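PDB 1S69: group 1 truncated hemoglobin GlbN from Synechocystis sp., which binds one heme per subunit and holds oxygen on it in a very stable complex, releasing it slowly. Local coordinates for residues T3-L8 with T12-A17; E89-T94 with A106-V111. One frame throughout, in Å; residues are numbered along the deposited sequence.

Interaction 1: T3-L8 with T12-A17; sequences TLYEKL and TAVDLA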
ATOM      1  N   THR A   3      16.772  -2.340   8.673  1.00 24.84           N
ATOM      2  CA  THR A   3      15.776  -2.396   7.565  1.00 24.23           C
ATOM      3  C   THR A   3      14.987  -1.088   7.433  1.00 22.68           C
ATOM      4  O   THR A   3      14.935  -0.279   8.358  1.00 23.17           O
ATOM      5  CB  THR A   3      14.780  -3.538   7.759  1.00 22.81           C
ATOM      6  OG1 THR A   3      14.101  -3.317   8.986  1.00 22.24           O
ATOM      7  CG2 THR A   3      15.486  -4.874   7.916  1.00 22.55           C
ATOM      8  N   LEU A   4      14.331  -0.906   6.276  1.00 23.65           N
ATOM      9  CA  LEU A   4      13.373   0.184   6.103  1.00 23.71           C
ATOM     10  C   LEU A   4      12.306   0.148   7.195  1.00 22.39           C
ATOM     11  O   LEU A   4      11.973   1.165   7.777  1.00 24.55           O
ATOM     12  CB  LEU A   4      12.730   0.092   4.705  1.00 23.23           C
ATOM     13  CG  LEU A   4      11.732   1.175   4.273  1.00 23.84           C
ATOM     14  CD1 LEU A   4      12.315   2.551   4.452  1.00 24.24           C
ATOM     15  CD2 LEU A   4      11.376   0.917   2.795  1.00 23.90           C
ATOM     16  N   TYR A   5      11.755  -1.036   7.442  1.00 23.47           N
ATOM     17  CA  TYR A   5      10.822  -1.226   8.532  1.00 23.88           C
ATOM     18  C   TYR A   5      11.338  -0.615   9.825  1.00 23.74           C
ATOM     19  O   TYR A   5      10.677   0.220  10.418  1.00 23.41           O
ATOM     20  CB  TYR A   5      10.582  -2.717   8.697  1.00 25.08           C
ATOM     21  CG  TYR A   5       9.569  -3.109   9.757  1.00 28.30           C
ATOM     22  CD1 TYR A   5       8.216  -2.769   9.624  1.00 29.30           C
ATOM     23  CD2 TYR A   5       9.974  -3.838  10.884  1.00 32.17           C
ATOM     24  CE1 TYR A   5       7.304  -3.129  10.567  1.00 31.11           C
ATOM     25  CE2 TYR A   5       9.063  -4.241  11.829  1.00 32.26           C
ATOM     26  CZ  TYR A   5       7.722  -3.901  11.658  1.00 33.13           C
ATOM     27  OH  TYR A   5       6.795  -4.291  12.593  1.00 33.35           O
ATOM     28  N   GLU A   6      12.539  -1.011  10.244  1.00 23.67           N
ATOM     29  CA  GLU A   6      13.147  -0.433  11.442  1.00 24.67           C
ATOM     30  C   GLU A   6      13.337   1.120  11.357  1.00 23.48           C
ATOM     31  O   GLU A   6      13.000   1.849  12.281  1.00 22.91           O
ATOM     32  CB  GLU A   6      14.486  -1.129  11.715  1.00 24.23           C
ATOM     33  CG  GLU A   6      14.250  -2.431  12.417  1.00 29.96           C
ATOM     34  CD  GLU A   6      15.375  -3.424  12.288  1.00 32.56           C
ATOM     35  OE1 GLU A   6      16.359  -3.284  11.457  1.00 34.40           O
ATOM     36  OE2 GLU A   6      15.243  -4.413  13.062  1.00 36.80           O
ATOM     37  N   LYS A   7      13.834   1.606  10.234  1.00 23.69           N
ATOM     38  CA  LYS A   7      14.111   3.030  10.113  1.00 25.65           C
ATOM     39  C   LYS A   7      12.876   3.912  10.234  1.00 25.39           C
ATOM     40  O   LYS A   7      12.939   5.045  10.720  1.00 24.32           O
ATOM     41  CB  LYS A   7      14.813   3.295   8.783  1.00 24.45           C
ATOM     42  CG  LYS A   7      16.219   2.732   8.736  1.00 25.62           C
ATOM     43  CD  LYS A   7      16.755   3.010   7.376  1.00 28.26           C
ATOM     44  CE  LYS A   7      18.111   2.425   7.190  1.00 32.31           C
ATOM     45  NZ  LYS A   7      18.360   2.474   5.748  1.00 37.62           N
ATOM     46  N   LEU A   8      11.757   3.357   9.736  1.00 26.38           N
ATOM     47  CA  LEU A   8      10.462   4.025   9.751  1.00 26.23           C
ATOM     48  C   LEU A   8       9.907   4.062  11.149  1.00 26.90           C
ATOM     49  O   LEU A   8       9.130   4.929  11.451  1.00 28.55           O
ATOM     50  CB  LEU A   8       9.511   3.227   8.858  1.00 27.06           C
ATOM     51  CG  LEU A   8       9.700   3.479   7.353  1.00 24.30           C
ATOM     52  CD1 LEU A   8       8.874   2.463   6.503  1.00 26.80           C
ATOM     53  CD2 LEU A   8       9.309   4.967   7.031  1.00 25.01           C
ATOM     54  N   THR A  12       4.665   0.106  15.244  1.00 31.66           N
ATOM     55  CA  THR A  12       3.725   1.174  15.564  1.00 31.89           C
ATOM     56  C   THR A  12       3.713   2.223  14.464  1.00 30.45           C
ATOM     57  O   THR A  12       2.652   2.776  14.193  1.00 29.96           O
ATOM     58  CB  THR A  12       3.983   1.818  16.927  1.00 33.53           C
ATOM     59  OG1 THR A  12       5.178   2.565  16.795  1.00 38.23           O
ATOM     60  CG2 THR A  12       4.345   0.775  17.992  1.00 30.43           C
ATOM     61  N   ALA A  13       4.855   2.485  13.826  1.00 29.40           N
ATOM     62  CA  ALA A  13       4.873   3.343  12.626  1.00 27.58           C
ATOM     63  C   ALA A  13       4.054   2.769  11.422  1.00 27.21           C
ATOM     64  O   ALA A  13       3.275   3.493  10.823  1.00 26.23           O
ATOM     65  CB  ALA A  13       6.286   3.694  12.197  1.00 27.71           C
ATOM     66  N   VAL A  14       4.258   1.498  11.057  1.00 27.88           N
ATOM     67  CA  VAL A  14       3.478   0.857   9.999  1.00 27.45           C
ATOM     68  C   VAL A  14       1.982   0.837  10.350  1.00 27.72           C
ATOM     69  O   VAL A  14       1.145   1.107   9.491  1.00 25.76           O
ATOM     70  CB  VAL A  14       4.002  -0.602   9.659  1.00 28.06           C
ATOM     71  CG1 VAL A  14       3.035  -1.377   8.707  1.00 26.57           C
ATOM     72  CG2 VAL A  14       5.381  -0.563   9.112  1.00 25.80           C
ATOM     73  N   ASP A  15       1.646   0.578  11.623  1.00 27.12           N
ATOM     74  CA  ASP A  15       0.236   0.449  12.055  1.00 28.06           C
ATOM     75  C   ASP A  15      -0.466   1.744  11.842  1.00 27.22           C
ATOM     76  O   ASP A  15      -1.569   1.794  11.281  1.00 26.71           O
ATOM     77  CB  ASP A  15       0.151   0.027  13.546  1.00 28.29           C
ATOM     78  CG  ASP A  15      -1.310   0.043  14.104  1.00 36.03           C
ATOM     79  OD1 ASP A  15      -2.009  -1.028  14.018  1.00 40.23           O
ATOM     80  OD2 ASP A  15      -1.828   1.060  14.669  1.00 40.58           O
ATOM     81  N   LEU A  16       0.201   2.811  12.269  1.00 27.92           N
ATOM     82  CA  LEU A  16      -0.291   4.192  12.099  1.00 28.69           C
ATOM     83  C   LEU A  16      -0.358   4.611  10.634  1.00 27.91           C
ATOM     84  O   LEU A  16      -1.336   5.220  10.204  1.00 28.68           O
ATOM     85  CB  LEU A  16       0.633   5.163  12.810  1.00 29.96           C
ATOM     86  CG  LEU A  16       0.071   6.502  13.289  1.00 35.61           C
ATOM     87  CD1 LEU A  16       0.732   7.681  12.590  1.00 41.59           C
ATOM     88  CD2 LEU A  16      -1.483   6.630  13.299  1.00 40.36           C
ATOM     89  N   ALA A  17       0.703   4.333   9.879  1.00 25.65           N
ATOM     90  CA  ALA A  17       0.712   4.660   8.447  1.00 24.49           C
ATOM     91  C   ALA A  17      -0.446   4.004   7.706  1.00 22.72           C
ATOM     92  O   ALA A  17      -1.081   4.621   6.891  1.00 24.01           O
ATOM     93  CB  ALA A  17       2.028   4.249   7.811  1.00 24.05           C
TER
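Tyr5 and Val14 make the side-chain contact between the short helix 4-8 and the start of helix 10-26. The two side chains run nearly perpendicular, and the CG2 methyl of Val14 comes to the edge of the phenol ring, near its plane, 3.5 Å from Tyr5 CE1 and 3.6 Å from Tyr5 CD1. Tyr5 CG stands anti to the backbone N (chi1 -177°), which swings the ring to the Val14 side of its helix; Thr52 of helix 40-54 touches both residues. At the far end of the ring, Tyr5 OH hydrogen-bonds Thr11 OG1. The second contact is backbone to methyl: Ala13 CB lies 3.2 Å from Leu8 O, a close van der Waals approach where the two backbones are nearest. No hydrogen bond links the two segments. Polar bonds instead fix the start of helix 4-8. Glu6 N donates to Thr3 OG1 at 3.1 Å, nearly straight at 170°, and Thr3 N returns a bond of 3.0 Å to Glu6 OE1, meeting the anti side of the carboxylate and 26° out of its plane. This reciprocal pair, with Thr3 as N-cap, is a capping box, here opening the first helix of a truncated globin.

Interaction 2: E89-T94 with A106-V111; sequences EDLLAT and AEVAAV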
ATOM      1  N   GLU A  89       0.722   7.681  -4.519  1.00 26.09           N
ATOM      2  CA  GLU A  89       0.719   9.068  -4.110  1.00 27.38           C
ATOM      3  C   GLU A  89       0.084   9.268  -2.723  1.00 27.00           C
ATOM      4  O   GLU A  89       0.624  10.036  -1.902  1.00 27.28           O
ATOM      5  CB  GLU A  89      -0.006   9.849  -5.188  1.00 28.93           C
ATOM      6  CG  GLU A  89      -0.186  11.340  -4.997  1.00 34.21           C
ATOM      7  CD  GLU A  89      -1.205  11.865  -6.006  1.00 40.64           C
ATOM      8  OE1 GLU A  89      -1.331  11.294  -7.120  1.00 42.60           O
ATOM      9  OE2 GLU A  89      -1.929  12.808  -5.652  1.00 41.54           O
ATOM     10  N   ASP A  90      -1.003   8.555  -2.436  1.00 24.77           N
ATOM     11  CA  ASP A  90      -1.684   8.623  -1.154  1.00 24.17           C
ATOM     12  C   ASP A  90      -0.793   8.036  -0.054  1.00 24.27           C
ATOM     13  O   ASP A  90      -0.792   8.513   1.089  1.00 25.08           O
ATOM     14  CB  ASP A  90      -3.003   7.817  -1.186  1.00 23.99           C
ATOM     15  CG  ASP A  90      -4.117   8.549  -1.921  1.00 26.03           C
ATOM     16  OD1 ASP A  90      -3.890   9.711  -2.330  1.00 23.89           O
ATOM     17  OD2 ASP A  90      -5.212   8.005  -2.195  1.00 22.33           O
ATOM     18  N   LEU A  91      -0.092   6.953  -0.369  1.00 23.83           N
ATOM     19  CA  LEU A  91       0.791   6.344   0.634  1.00 24.46           C
ATOM     20  C   LEU A  91       1.903   7.333   1.015  1.00 24.36           C
ATOM     21  O   LEU A  91       2.255   7.483   2.205  1.00 24.52           O
ATOM     22  CB  LEU A  91       1.375   5.012   0.137  1.00 23.73           C
ATOM     23  CG  LEU A  91       2.369   4.313   1.070  1.00 25.29           C
ATOM     24  CD1 LEU A  91       1.689   3.954   2.434  1.00 23.42           C
ATOM     25  CD2 LEU A  91       2.973   3.048   0.409  1.00 24.18           C
ATOM     26  N   LEU A  92       2.497   7.947   0.009  1.00 25.25           N
ATOM     27  CA  LEU A  92       3.665   8.805   0.238  1.00 27.03           C
ATOM     28  C   LEU A  92       3.255  10.107   0.926  1.00 27.87           C
ATOM     29  O   LEU A  92       3.997  10.601   1.781  1.00 27.81           O
ATOM     30  CB  LEU A  92       4.432   9.054  -1.055  1.00 25.80           C
ATOM     31  CG  LEU A  92       4.963   7.810  -1.794  1.00 26.64           C
ATOM     32  CD1 LEU A  92       5.650   8.281  -3.038  1.00 27.35           C
ATOM     33  CD2 LEU A  92       5.876   6.922  -0.958  1.00 25.36           C
ATOM     34  N   ALA A  93       2.043  10.576   0.621  1.00 27.49           N
ATOM     35  CA  ALA A  93       1.434  11.768   1.260  1.00 28.18           C
ATOM     36  C   ALA A  93       1.231  11.540   2.725  1.00 28.22           C
ATOM     37  O   ALA A  93       1.568  12.423   3.529  1.00 27.47           O
ATOM     38  CB  ALA A  93       0.087  12.166   0.622  1.00 27.67           C
ATOM     39  N   THR A  94       0.728  10.347   3.069  1.00 27.12           N
ATOM     40  CA  THR A  94       0.479   9.945   4.447  1.00 28.24           C
ATOM     41  C   THR A  94       1.800   9.935   5.243  1.00 29.41           C
ATOM     42  O   THR A  94       1.843  10.476   6.371  1.00 29.18           O
ATOM     43  CB  THR A  94      -0.179   8.561   4.472  1.00 28.52           C
ATOM     44  OG1 THR A  94      -1.512   8.669   3.948  1.00 31.08           O
ATOM     45  CG2 THR A  94      -0.303   7.995   5.907  1.00 26.73           C
ATOM     46  N   ALA A 106      11.264   8.415  -0.035  1.00 32.97           N
ATOM     47  CA  ALA A 106      11.870   7.894  -1.275  1.00 32.33           C
ATOM     48  C   ALA A 106      12.108   6.349  -1.372  1.00 32.42           C
ATOM     49  O   ALA A 106      11.887   5.749  -2.461  1.00 31.49           O
ATOM     50  CB  ALA A 106      13.154   8.563  -1.503  1.00 33.05           C
ATOM     51  N   GLU A 107      12.622   5.723  -0.298  1.00 30.65           N
ATOM     52  CA  GLU A 107      12.794   4.256  -0.261  1.00 30.45           C
ATOM     53  C   GLU A 107      11.427   3.547  -0.381  1.00 28.79           C
ATOM     54  O   GLU A 107      11.299   2.552  -1.088  1.00 28.09           O
ATOM     55  CB  GLU A 107      13.415   3.792   1.052  1.00 30.31           C
ATOM     56  CG  GLU A 107      14.875   4.102   1.123  1.00 36.06           C
ATOM     57  CD  GLU A 107      15.542   3.461   2.307  1.00 40.10           C
ATOM     58  OE1 GLU A 107      15.262   2.268   2.594  1.00 43.04           O
ATOM     59  OE2 GLU A 107      16.334   4.173   2.949  1.00 42.75           O
ATOM     60  N   VAL A 108      10.435   4.078   0.309  1.00 26.84           N
ATOM     61  CA  VAL A 108       9.082   3.556   0.188  1.00 27.94           C
ATOM     62  C   VAL A 108       8.540   3.705  -1.253  1.00 27.39           C
ATOM     63  O   VAL A 108       7.930   2.763  -1.762  1.00 27.04           O
ATOM     64  CB  VAL A 108       8.119   4.208   1.175  1.00 27.00           C
ATOM     65  CG1 VAL A 108       6.610   3.725   0.894  1.00 28.91           C
ATOM     66  CG2 VAL A 108       8.500   3.846   2.600  1.00 28.40           C
ATOM     67  N   ALA A 109       8.759   4.875  -1.880  1.00 26.24           N
ATOM     68  CA  ALA A 109       8.324   5.119  -3.267  1.00 27.43           C
ATOM     69  C   ALA A 109       8.884   4.064  -4.239  1.00 27.04           C
ATOM     70  O   ALA A 109       8.174   3.619  -5.158  1.00 26.71           O
ATOM     71  CB  ALA A 109       8.702   6.546  -3.734  1.00 27.48           C
ATOM     72  N   ALA A 110      10.147   3.682  -4.026  1.00 26.58           N
ATOM     73  CA  ALA A 110      10.804   2.666  -4.848  1.00 27.01           C
ATOM     74  C   ALA A 110      10.140   1.261  -4.670  1.00 27.51           C
ATOM     75  O   ALA A 110      10.005   0.496  -5.610  1.00 28.05           O
ATOM     76  CB  ALA A 110      12.308   2.623  -4.504  1.00 27.77           C
ATOM     77  N   VAL A 111       9.679   0.949  -3.474  1.00 25.72           N
ATOM     78  CA  VAL A 111       8.948  -0.294  -3.264  1.00 26.46           C
ATOM     79  C   VAL A 111       7.555  -0.324  -3.963  1.00 26.21           C
ATOM     80  O   VAL A 111       7.200  -1.304  -4.692  1.00 26.87           O
ATOM     81  CB  VAL A 111       8.820  -0.577  -1.698  1.00 26.28           C
ATOM     82  CG1 VAL A 111       7.910  -1.782  -1.346  1.00 25.12           C
ATOM     83  CG2 VAL A 111      10.189  -0.754  -1.116  1.00 24.88           C
TER
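Leu92 meets Val108 and Ala109 with both of its methyl branches, in a contact whose side-chain meetings are all apolar. From CB the chain runs to CG, which stands anti to the carbonyl carbon (chi1 -58°) and carries the fork across to the other helix. There CD1 lies 3.6 Å from Ala109 CB, while CD2 comes to 3.8 Å from Val108 CG1 and 3.7 Å from Ala109 N, packing against the backbone between the two residues. The side chains of Leu92 and Val108 lie alongside one another, pointing opposite ways. On the more buried side Leu91 comes in crosswise to Val108, its CD2 reaching 3.7 Å from Val108 CG1, so that one valine methyl touches both leucines. With an alanine here instead of Leu92, both methyl branches go, which would probably open a gap beside Ala109 and leave Val108 CG1 with Leu91 alone of the two leucines. Away from this interface, Thr94 OG1 donates to Asp90 O at 3.0 Å, from the opposite face of that carbonyl to Thr94 N, and Arg24 NE also bonds Thr94 OG1. The segments run nearly antiparallel, their axes 162° apart in direction and 10.1 Å at closest approach. Helix 10-26 touches Asp90, Ala93 and Thr94, while Leu4 and Phe55 touch Val108, the residue where helices 4-8 and 81-98 both reach helix 102-113.

Interactions 1 and 2 come in series along the chain, the first joining helices 4-8 and 10-26, the second helices 81-98 and 102-113, with centres 13 Å apart. They share no helix but abut directly. Leu4 packs on helix 102-113, its CD1 3.5 Å from Glu107 OE1 and its CD2 4.1 Å from Val108 CG2. On another side, Ala17 O lies 3.6 Å from Thr94 CG2, bringing helix 10-26 against helix 81-98. The N-terminal and C-terminal parts of the all-helical globin are thus packed together. Interaction 2 lies closer to the heme: the side chain of Leu91 is about 6 Å from it, that of Val14 about 11 Å.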